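Local coordinates for protein galactonate dehydratase (Zobellia galactanivorans, PDB 5OLC) that belongs to the enolase superfamily, pairing a mandelate racemase-like N-terminal domain with a C-terminal domain of the TIM-barrel class, at residues Asp115-Gly118 and Lys119-Leu123; Glu229-Ser232 and Pro233-Asp237; Gly238-Arg241 and Leu242-Thr246. All blocks are in the same frame, centred on the assembly; numbering follows the deposited sequence.

Interaction 1. Residues Asp115-Gly118 and Lys119-Leu123; sequences DIKG and KLLNL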
ATOM      1  N   ASP A 115      -6.149 -41.377 -14.545  1.00 51.79           N
ATOM      2  CA  ASP A 115      -5.732 -42.781 -14.658  1.00 51.14           C
ATOM      3  C   ASP A 115      -6.359 -43.317 -15.926  1.00 54.13           C
ATOM      4  O   ASP A 115      -5.640 -43.915 -16.721  1.00 54.80           O
ATOM      5  CB  ASP A 115      -6.154 -43.625 -13.443  1.00 53.51           C
ATOM      6  CG  ASP A 115      -5.398 -44.942 -13.276  1.00 67.22           C
ATOM      7  OD1 ASP A 115      -4.245 -45.044 -13.773  1.00 66.00           O
ATOM      8  OD2 ASP A 115      -5.940 -45.857 -12.606  1.00 77.91           O
ATOM      9  N   ILE A 116      -7.672 -43.017 -16.162  1.00 49.72           N
ATOM     10  CA  ILE A 116      -8.427 -43.368 -17.369  1.00 49.71           C
ATOM     11  C   ILE A 116      -7.705 -42.841 -18.592  1.00 54.88           C
ATOM     12  O   ILE A 116      -7.381 -43.638 -19.454  1.00 55.50           O
ATOM     13  CB  ILE A 116      -9.904 -42.868 -17.325  1.00 53.76           C
ATOM     14  CG1 ILE A 116     -10.812 -43.821 -16.499  1.00 54.86           C
ATOM     15  CG2 ILE A 116     -10.488 -42.651 -18.740  1.00 54.44           C
ATOM     16  CD1 ILE A 116     -12.206 -43.270 -16.143  1.00 59.36           C
ATOM     17  N   LYS A 117      -7.424 -41.522 -18.658  1.00 52.77           N
ATOM     18  CA  LYS A 117      -6.750 -40.853 -19.781  1.00 53.01           C
ATOM     19  C   LYS A 117      -5.407 -41.457 -20.076  1.00 56.75           C
ATOM     20  O   LYS A 117      -5.098 -41.701 -21.242  1.00 58.17           O
ATOM     21  CB  LYS A 117      -6.582 -39.374 -19.485  1.00 56.32           C
ATOM     22  CG  LYS A 117      -7.324 -38.447 -20.443  1.00 63.04           C
ATOM     23  CD  LYS A 117      -7.251 -36.971 -19.972  1.00 55.29           C
ATOM     24  CE  LYS A 117      -5.842 -36.497 -19.674  1.00 44.31           C
ATOM     25  NZ  LYS A 117      -4.846 -36.999 -20.678  1.00 54.14           N
ATOM     26  N   GLY A 118      -4.645 -41.726 -19.019  1.00 51.82           N
ATOM     27  CA  GLY A 118      -3.347 -42.375 -19.109  1.00 52.15           C
ATOM     28  C   GLY A 118      -3.455 -43.717 -19.802  1.00 56.81           C
ATOM     29  O   GLY A 118      -2.763 -43.970 -20.793  1.00 57.40           O
ATOM     30  N   LYS A 119      -4.390 -44.553 -19.318  1.00 51.37           N
ATOM     31  CA  LYS A 119      -4.699 -45.860 -19.888  1.00 50.20           C
ATOM     32  C   LYS A 119      -5.165 -45.696 -21.368  1.00 52.09           C
ATOM     33  O   LYS A 119      -4.495 -46.196 -22.275  1.00 51.29           O
ATOM     34  CB  LYS A 119      -5.742 -46.591 -19.011  1.00 52.03           C
ATOM     35  CG  LYS A 119      -5.176 -47.079 -17.662  1.00 58.64           C
ATOM     36  CD  LYS A 119      -6.284 -47.435 -16.646  1.00 58.43           C
ATOM     37  CE  LYS A 119      -5.838 -48.347 -15.525  1.00 49.72           C
ATOM     38  NZ  LYS A 119      -6.772 -48.331 -14.376  1.00 57.25           N
ATOM     39  N   LEU A 120      -6.277 -44.952 -21.582  1.00 46.11           N
ATOM     40  CA  LEU A 120      -6.935 -44.577 -22.838  1.00 44.55           C
ATOM     41  C   LEU A 120      -5.928 -44.207 -23.949  1.00 47.35           C
ATOM     42  O   LEU A 120      -6.025 -44.728 -25.064  1.00 47.68           O
ATOM     43  CB  LEU A 120      -7.823 -43.340 -22.528  1.00 44.46           C
ATOM     44  CG  LEU A 120      -9.200 -43.153 -23.172  1.00 48.49           C
ATOM     45  CD1 LEU A 120      -9.147 -43.148 -24.726  1.00 48.51           C
ATOM     46  CD2 LEU A 120     -10.195 -44.103 -22.625  1.00 50.92           C
ATOM     47  N   LEU A 121      -4.988 -43.286 -23.654  1.00 42.11           N
ATOM     48  CA  LEU A 121      -3.982 -42.814 -24.624  1.00 40.69           C
ATOM     49  C   LEU A 121      -2.645 -43.560 -24.505  1.00 47.72           C
ATOM     50  O   LEU A 121      -1.658 -43.153 -25.105  1.00 48.65           O
ATOM     51  CB  LEU A 121      -3.775 -41.276 -24.516  1.00 39.21           C
ATOM     52  CG  LEU A 121      -4.984 -40.372 -24.812  1.00 39.67           C
ATOM     53  CD1 LEU A 121      -4.672 -38.945 -24.482  1.00 38.68           C
ATOM     54  CD2 LEU A 121      -5.414 -40.484 -26.251  1.00 38.27           C
ATOM     55  N   ASN A 122      -2.627 -44.653 -23.732  1.00 46.01           N
ATOM     56  CA  ASN A 122      -1.492 -45.561 -23.491  1.00 46.60           C
ATOM     57  C   ASN A 122      -0.175 -44.865 -23.127  1.00 50.78           C
ATOM     58  O   ASN A 122       0.893 -45.232 -23.623  1.00 49.41           O
ATOM     59  CB  ASN A 122      -1.302 -46.522 -24.655  1.00 50.66           C
ATOM     60  CG  ASN A 122      -0.924 -47.888 -24.154  1.00 79.89           C
ATOM     61  OD1 ASN A 122       0.253 -48.174 -23.900  1.00 81.64           O
ATOM     62  ND2 ASN A 122      -1.929 -48.713 -23.860  1.00 65.58           N
ATOM     63  N   LEU A 123      -0.264 -43.881 -22.221  1.00 49.75           N
ATOM     64  CA  LEU A 123       0.875 -43.095 -21.734  1.00 50.48           C
ATOM     65  C   LEU A 123       0.809 -42.887 -20.221  1.00 56.71           C
ATOM     66  O   LEU A 123      -0.302 -42.730 -19.707  1.00 55.83           O
ATOM     67  CB  LEU A 123       0.871 -41.703 -22.393  1.00 50.26           C
ATOM     68  CG  LEU A 123       1.431 -41.580 -23.796  1.00 54.45           C
ATOM     69  CD1 LEU A 123       1.150 -40.203 -24.340  1.00 54.85           C
ATOM     70  CD2 LEU A 123       2.926 -41.851 -23.826  1.00 55.37           C
TER
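Asp115 and Lys119 form a salt bridge one turn apart on the last turns of helix 101-120, which ends in a Schellman motif. Lys119 NZ lies 3.2 Å from Asp115 OD2. It meets that oxygen from above the carboxylate plane, 61° out of it. The lysine is placed for this by its first torsion: CG stands beside the backbone N (chi1 -72°), and the extended chain then runs back along the helix over Asp115 O, with CG 3.3 Å from that oxygen. Both charged groups have further partners. Asp115 OD1 accepts from Leu369 N and OD2 from Trp53 N, while Lys119 NZ also donates to Tyr51 O. These outer bonds tie the helix end to strand 51-56 and to the chain at Leu369.

Ile116 and Leu120 lie side by side and point the same way. Ile116 CG2 touches Leu120 CD2 at 4.2 Å, and both side chains pack on Leu46 of strand 36-46. Farther along, Leu121 and Leu123 pack on Leu123 and Leu121 of the second subunit, so the helix end also takes part in the assembly.

The backbone closes with Asn122 at positive phi as the C-prime residue. Asn122 N bonds to Lys119 O at 2.8 Å, and Leu123 N reaches back to Gly118 O at 2.9 Å.

Interaction 2. Residues Glu229-Ser232 and Pro233-Asp237; sequences EPVS and PEDYD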
ATOM      1  N   GLU A 229       3.486 -26.517   8.318  1.00 67.53           N
ATOM      2  CA  GLU A 229       2.288 -26.003   8.991  1.00 68.01           C
ATOM      3  C   GLU A 229       2.607 -25.435  10.421  1.00 72.62           C
ATOM      4  O   GLU A 229       2.084 -25.954  11.414  1.00 73.06           O
ATOM      5  CB  GLU A 229       1.176 -27.080   8.987  1.00 69.48           C
ATOM      6  CG  GLU A 229       0.577 -27.347   7.614  1.00 81.61           C
ATOM      7  CD  GLU A 229      -0.550 -26.429   7.171  1.00104.24           C
ATOM      8  OE1 GLU A 229      -1.639 -26.481   7.787  1.00 98.10           O
ATOM      9  OE2 GLU A 229      -0.372 -25.719   6.155  1.00 94.77           O
ATOM     10  N   PRO A 230       3.507 -24.418  10.549  1.00 68.76           N
ATOM     11  CA  PRO A 230       3.886 -23.921  11.890  1.00 68.56           C
ATOM     12  C   PRO A 230       2.782 -23.268  12.724  1.00 72.67           C
ATOM     13  O   PRO A 230       2.794 -23.402  13.945  1.00 72.88           O
ATOM     14  CB  PRO A 230       5.004 -22.930  11.586  1.00 69.95           C
ATOM     15  CG  PRO A 230       4.734 -22.479  10.196  1.00 73.97           C
ATOM     16  CD  PRO A 230       4.260 -23.701   9.500  1.00 69.75           C
ATOM     17  N   VAL A 231       1.870 -22.527  12.078  1.00 68.97           N
ATOM     18  CA  VAL A 231       0.733 -21.871  12.733  1.00 69.06           C
ATOM     19  C   VAL A 231      -0.565 -22.235  11.986  1.00 73.80           C
ATOM     20  O   VAL A 231      -0.520 -23.012  11.026  1.00 74.61           O
ATOM     21  CB  VAL A 231       0.902 -20.334  12.925  1.00 73.26           C
ATOM     22  CG1 VAL A 231       2.101 -19.997  13.816  1.00 73.08           C
ATOM     23  CG2 VAL A 231       0.971 -19.594  11.588  1.00 73.04           C
ATOM     24  N   SER A 232      -1.711 -21.684  12.428  1.00 69.38           N
ATOM     25  CA  SER A 232      -3.024 -21.898  11.823  1.00 68.44           C
ATOM     26  C   SER A 232      -3.005 -21.536  10.314  1.00 71.96           C
ATOM     27  O   SER A 232      -2.472 -20.470   9.968  1.00 72.35           O
ATOM     28  CB  SER A 232      -4.064 -21.048  12.547  1.00 72.02           C
ATOM     29  OG  SER A 232      -5.317 -21.035  11.882  1.00 83.29           O
ATOM     30  N   PRO A 233      -3.590 -22.377   9.409  1.00 66.23           N
ATOM     31  CA  PRO A 233      -3.633 -22.013   7.972  1.00 65.12           C
ATOM     32  C   PRO A 233      -4.369 -20.693   7.697  1.00 65.62           C
ATOM     33  O   PRO A 233      -4.337 -20.163   6.583  1.00 65.12           O
ATOM     34  CB  PRO A 233      -4.366 -23.196   7.332  1.00 66.94           C
ATOM     35  CG  PRO A 233      -5.119 -23.831   8.441  1.00 71.59           C
ATOM     36  CD  PRO A 233      -4.251 -23.676   9.641  1.00 67.29           C
ATOM     37  N   GLU A 234      -5.012 -20.165   8.742  1.00 60.05           N
ATOM     38  CA  GLU A 234      -5.766 -18.925   8.772  1.00 58.77           C
ATOM     39  C   GLU A 234      -4.900 -17.730   9.189  1.00 64.14           C
ATOM     40  O   GLU A 234      -5.240 -16.594   8.855  1.00 63.99           O
ATOM     41  CB  GLU A 234      -6.911 -19.099   9.741  1.00 59.51           C
ATOM     42  CG  GLU A 234      -8.229 -18.718   9.121  1.00 67.69           C
ATOM     43  CD  GLU A 234      -8.909 -19.610   8.102  1.00 75.55           C
ATOM     44  OE1 GLU A 234      -9.453 -20.675   8.491  1.00 39.93           O
ATOM     45  OE2 GLU A 234      -9.055 -19.138   6.951  1.00 71.87           O
ATOM     46  N   ASP A 235      -3.773 -17.999   9.900  1.00 61.48           N
ATOM     47  CA  ASP A 235      -2.800 -17.025  10.401  1.00 62.05           C
ATOM     48  C   ASP A 235      -1.746 -16.680   9.333  1.00 68.09           C
ATOM     49  O   ASP A 235      -0.563 -16.996   9.502  1.00 68.02           O
ATOM     50  CB  ASP A 235      -2.140 -17.559  11.701  1.00 64.06           C
ATOM     51  CG  ASP A 235      -1.288 -16.583  12.522  1.00 76.92           C
ATOM     52  OD1 ASP A 235      -1.371 -15.349  12.275  1.00 78.36           O
ATOM     53  OD2 ASP A 235      -0.577 -17.045  13.440  1.00 82.60           O
ATOM     54  N   TYR A 236      -2.176 -16.015   8.238  1.00 65.45           N
ATOM     55  CA  TYR A 236      -1.269 -15.623   7.149  1.00 65.90           C
ATOM     56  C   TYR A 236      -0.183 -14.656   7.617  1.00 69.35           C
ATOM     57  O   TYR A 236       0.983 -14.832   7.264  1.00 69.47           O
ATOM     58  CB  TYR A 236      -2.036 -15.017   5.966  1.00 67.59           C
ATOM     59  CG  TYR A 236      -3.054 -15.936   5.312  1.00 70.00           C
ATOM     60  CD1 TYR A 236      -2.649 -17.012   4.524  1.00 71.79           C
ATOM     61  CD2 TYR A 236      -4.416 -15.661   5.385  1.00 70.97           C
ATOM     62  CE1 TYR A 236      -3.578 -17.816   3.865  1.00 73.51           C
ATOM     63  CE2 TYR A 236      -5.352 -16.450   4.723  1.00 72.14           C
ATOM     64  CZ  TYR A 236      -4.931 -17.527   3.961  1.00 81.95           C
ATOM     65  OH  TYR A 236      -5.871 -18.293   3.303  1.00 85.09           O
ATOM     66  N   ASP A 237      -0.566 -13.651   8.442  1.00 64.97           N
ATOM     67  CA  ASP A 237       0.357 -12.668   9.011  1.00 63.71           C
ATOM     68  C   ASP A 237       1.378 -13.337   9.932  1.00 66.77           C
ATOM     69  O   ASP A 237       2.513 -12.882  10.019  1.00 67.06           O
ATOM     70  CB  ASP A 237      -0.402 -11.543   9.732  1.00 65.13           C
ATOM     71  CG  ASP A 237      -1.205 -10.592   8.842  1.00 77.36           C
ATOM     72  OD1 ASP A 237      -1.095 -10.694   7.591  1.00 76.87           O
ATOM     73  OD2 ASP A 237      -1.922  -9.722   9.395  1.00 85.64           O
TER
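Ser232 to Asp235 make a type I beta turn, closed by Asp235 N donating to Ser232 O at 2.8 Å. The turn belongs to the loop that leads from strand 224-228 into helix 236-245 of the barrel-like domain. Asp235 is the centre of an inverse gamma turn, with a weak bond from Tyr236 N to Glu234 O, and it is also the N-cap of the helix. Its OD1 caps Gly238 N through a weak hydrogen bond.

The other carboxylate oxygen, OD2, lies against Val231. With chi1 at -169°, Asp235 CG lies opposite the backbone N and beside the carbonyl carbon, which sets OD2 3.5 Å from Val231 CG2 and 3.6 Å from Val231 CB. The two side chains run across each other at a slant, a methyl group against a carboxylate oxygen. Ser232 OG lies near Glu234 N, but a bond between them is doubtful because the position of that nitrogen is less sure.

Glu229 reaches forward along the loop, and its OE1 lies 4.3 Å from Pro233 CD. Its carboxylate is held mainly from outside the turn: OE2 accepts from Gly253 N, and OE1 has a weak bond from His205 ND1. The end of Glu234 leads out of the turn, with OE2 in a salt bridge to Arg98 of the third subunit. That same arginine also bonds to Tyr236 OH, so the turn lies at a subunit interface. Within 233-237, Pro233 O sits 3.6 Å above the plane of the Tyr236 ring, offset toward its rim.

Interaction 3. Residues Gly238-Arg241 and Leu242-Thr246; sequences GYKR and LRQNT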
ATOM      1  N   GLY A 238       0.981 -14.440  10.558  1.00 62.33           N
ATOM      2  CA  GLY A 238       1.843 -15.225  11.433  1.00 61.54           C
ATOM      3  C   GLY A 238       2.927 -15.941  10.670  1.00 63.15           C
ATOM      4  O   GLY A 238       4.078 -15.937  11.097  1.00 61.61           O
ATOM      5  N   TYR A 239       2.557 -16.552   9.530  1.00 60.34           N
ATOM      6  CA  TYR A 239       3.446 -17.260   8.604  1.00 60.18           C
ATOM      7  C   TYR A 239       4.525 -16.282   8.121  1.00 65.92           C
ATOM      8  O   TYR A 239       5.714 -16.525   8.350  1.00 64.41           O
ATOM      9  CB  TYR A 239       2.641 -17.800   7.396  1.00 61.18           C
ATOM     10  CG  TYR A 239       2.126 -19.222   7.540  1.00 63.41           C
ATOM     11  CD1 TYR A 239       2.913 -20.310   7.172  1.00 65.22           C
ATOM     12  CD2 TYR A 239       0.823 -19.474   7.955  1.00 64.59           C
ATOM     13  CE1 TYR A 239       2.442 -21.618   7.283  1.00 65.32           C
ATOM     14  CE2 TYR A 239       0.343 -20.780   8.088  1.00 65.95           C
ATOM     15  CZ  TYR A 239       1.159 -21.852   7.748  1.00 73.88           C
ATOM     16  OH  TYR A 239       0.698 -23.148   7.867  1.00 74.28           O
ATOM     17  N   LYS A 240       4.090 -15.136   7.518  1.00 64.67           N
ATOM     18  CA  LYS A 240       4.955 -14.070   6.997  1.00 65.01           C
ATOM     19  C   LYS A 240       5.976 -13.586   8.028  1.00 69.30           C
ATOM     20  O   LYS A 240       7.158 -13.488   7.693  1.00 68.72           O
ATOM     21  CB  LYS A 240       4.136 -12.884   6.446  1.00 67.91           C
ATOM     22  CG  LYS A 240       4.977 -11.952   5.569  1.00 84.37           C
ATOM     23  CD  LYS A 240       4.190 -10.803   4.979  1.00 96.09           C
ATOM     24  CE  LYS A 240       5.035 -10.048   3.979  1.00110.38           C
ATOM     25  NZ  LYS A 240       4.202  -9.323   2.983  1.00117.66           N
ATOM     26  N   ARG A 241       5.515 -13.287   9.275  1.00 66.11           N
ATOM     27  CA  ARG A 241       6.357 -12.826  10.393  1.00 65.50           C
ATOM     28  C   ARG A 241       7.394 -13.899  10.765  1.00 68.97           C
ATOM     29  O   ARG A 241       8.568 -13.584  10.948  1.00 67.78           O
ATOM     30  CB  ARG A 241       5.496 -12.505  11.632  1.00 65.27           C
ATOM     31  CG  ARG A 241       4.872 -11.103  11.726  1.00 72.14           C
ATOM     32  CD  ARG A 241       4.358 -10.777  13.144  1.00 71.64           C
ATOM     33  NE  ARG A 241       3.535 -11.853  13.723  1.00 71.38           N
ATOM     34  CZ  ARG A 241       2.205 -11.862  13.778  1.00 73.46           C
ATOM     35  NH1 ARG A 241       1.506 -10.831  13.313  1.00 55.73           N
ATOM     36  NH2 ARG A 241       1.563 -12.897  14.308  1.00 49.76           N
ATOM     37  N   LEU A 242       6.950 -15.165  10.867  1.00 66.83           N
ATOM     38  CA  LEU A 242       7.795 -16.306  11.219  1.00 67.20           C
ATOM     39  C   LEU A 242       8.920 -16.476  10.213  1.00 73.55           C
ATOM     40  O   LEU A 242      10.069 -16.691  10.607  1.00 73.57           O
ATOM     41  CB  LEU A 242       6.953 -17.582  11.329  1.00 66.96           C
ATOM     42  CG  LEU A 242       7.639 -18.806  11.905  1.00 71.19           C
ATOM     43  CD1 LEU A 242       8.141 -18.562  13.295  1.00 71.07           C
ATOM     44  CD2 LEU A 242       6.708 -19.932  11.961  1.00 72.88           C
ATOM     45  N   ARG A 243       8.590 -16.320   8.919  1.00 70.64           N
ATOM     46  CA  ARG A 243       9.519 -16.385   7.791  1.00 70.35           C
ATOM     47  C   ARG A 243      10.598 -15.295   7.940  1.00 74.74           C
ATOM     48  O   ARG A 243      11.773 -15.549   7.669  1.00 75.05           O
ATOM     49  CB  ARG A 243       8.728 -16.170   6.493  1.00 69.18           C
ATOM     50  CG  ARG A 243       9.182 -17.018   5.327  1.00 69.29           C
ATOM     51  CD  ARG A 243       8.465 -16.573   4.084  1.00 62.72           C
ATOM     52  NE  ARG A 243       9.182 -16.975   2.877  1.00 63.22           N
ATOM     53  CZ  ARG A 243       8.864 -16.550   1.662  1.00 71.90           C
ATOM     54  NH1 ARG A 243       7.866 -15.695   1.493  1.00 49.00           N
ATOM     55  NH2 ARG A 243       9.550 -16.971   0.603  1.00 59.54           N
ATOM     56  N   GLN A 244      10.189 -14.094   8.409  1.00 71.02           N
ATOM     57  CA  GLN A 244      11.052 -12.926   8.625  1.00 70.12           C
ATOM     58  C   GLN A 244      11.964 -13.097   9.838  1.00 74.33           C
ATOM     59  O   GLN A 244      13.071 -12.568   9.832  1.00 74.85           O
ATOM     60  CB  GLN A 244      10.210 -11.640   8.779  1.00 70.87           C
ATOM     61  CG  GLN A 244       9.587 -11.148   7.469  1.00 83.14           C
ATOM     62  CD  GLN A 244       8.533 -10.060   7.594  1.00 98.15           C
ATOM     63  OE1 GLN A 244       8.005  -9.766   8.676  1.00 91.59           O
ATOM     64  NE2 GLN A 244       8.181  -9.457   6.464  1.00 89.59           N
ATOM     65  N   ASN A 245      11.508 -13.831  10.869  1.00 70.34           N
ATOM     66  CA  ASN A 245      12.234 -14.009  12.128  1.00 69.89           C
ATOM     67  C   ASN A 245      13.011 -15.345  12.277  1.00 74.09           C
ATOM     68  O   ASN A 245      13.727 -15.510  13.273  1.00 73.15           O
ATOM     69  CB  ASN A 245      11.278 -13.795  13.300  1.00 67.49           C
ATOM     70  CG  ASN A 245      11.071 -12.335  13.663  1.00 80.90           C
ATOM     71  OD1 ASN A 245      11.189 -11.957  14.831  1.00 81.85           O
ATOM     72  ND2 ASN A 245      10.637 -11.494  12.719  1.00 62.22           N
ATOM     73  N   THR A 246      12.925 -16.268  11.284  1.00 70.56           N
ATOM     74  CA  THR A 246      13.692 -17.517  11.327  1.00 69.56           C
ATOM     75  C   THR A 246      14.382 -17.829   9.983  1.00 72.29           C
ATOM     76  O   THR A 246      13.931 -17.392   8.917  1.00 71.10           O
ATOM     77  CB  THR A 246      12.867 -18.699  11.869  1.00 76.74           C
ATOM     78  OG1 THR A 246      13.769 -19.752  12.223  1.00 73.83           O
ATOM     79  CG2 THR A 246      11.820 -19.218  10.883  1.00 76.03           C
TER
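Helix 236-245 carries this contact, and its successive turns are joined by four backbone bonds. Leu242 N donates to Gly238 O at 3.0 Å, and Arg243 N to Tyr239 O at 2.9 Å. Gln244 N to Lys240 O and Asn245 N to Arg241 O complete the set.

On one side, Gln244 folds back over the preceding turn. Its CG is beside the backbone N (chi1 -73°), 3.4 Å from Lys240 O. The extended chain brings NE2 across the lysine, 4.1 Å from Lys240 CE.

The helix is the crossover of a beta-alpha-beta unit between strands 224-228 and 250-252. Tyr239 and Leu242 both pack on Ile250 of the second strand, and Leu242 also reaches Ala212 and Ile213 of helix 209-219.

Both arginines pair with an Asp269, but of different chains. Arg243 is extended from CG to NE and makes salt bridges with Asp269 and Asp272 of its own chain. Arg241 is bent at chi3 (-48°). Its NH1 pairs with Asp269 of the fourth subunit, and its guanidinium makes a cation-pi contact with Tyr209. One face of that guanidinium looks onto Gly238 N, 4.1 Å above the plane and offset toward the rim.

In the fold
Along the chain the three interactions follow one another without overlap. Interaction 1 lies in the mandelate racemase-like N-terminal part, at the end of helix 101-120. Interactions 2 and 3 lie in the enolase-like C-terminal part and share helix 236-245: 229-237 leads into it and 238-246 carries it to its end. Their centres are about 10 Å apart, and they touch where Pro230 and Val231 pack on Leu242 and Tyr239. Interaction 1 sits on the opposite side of the chain's centre, with its own centre about 38 Å from that of interaction 2 and about 43 Å from that of interaction 3. All three meet other subunits, so both parts of the fold contribute to the eight-chain assembly.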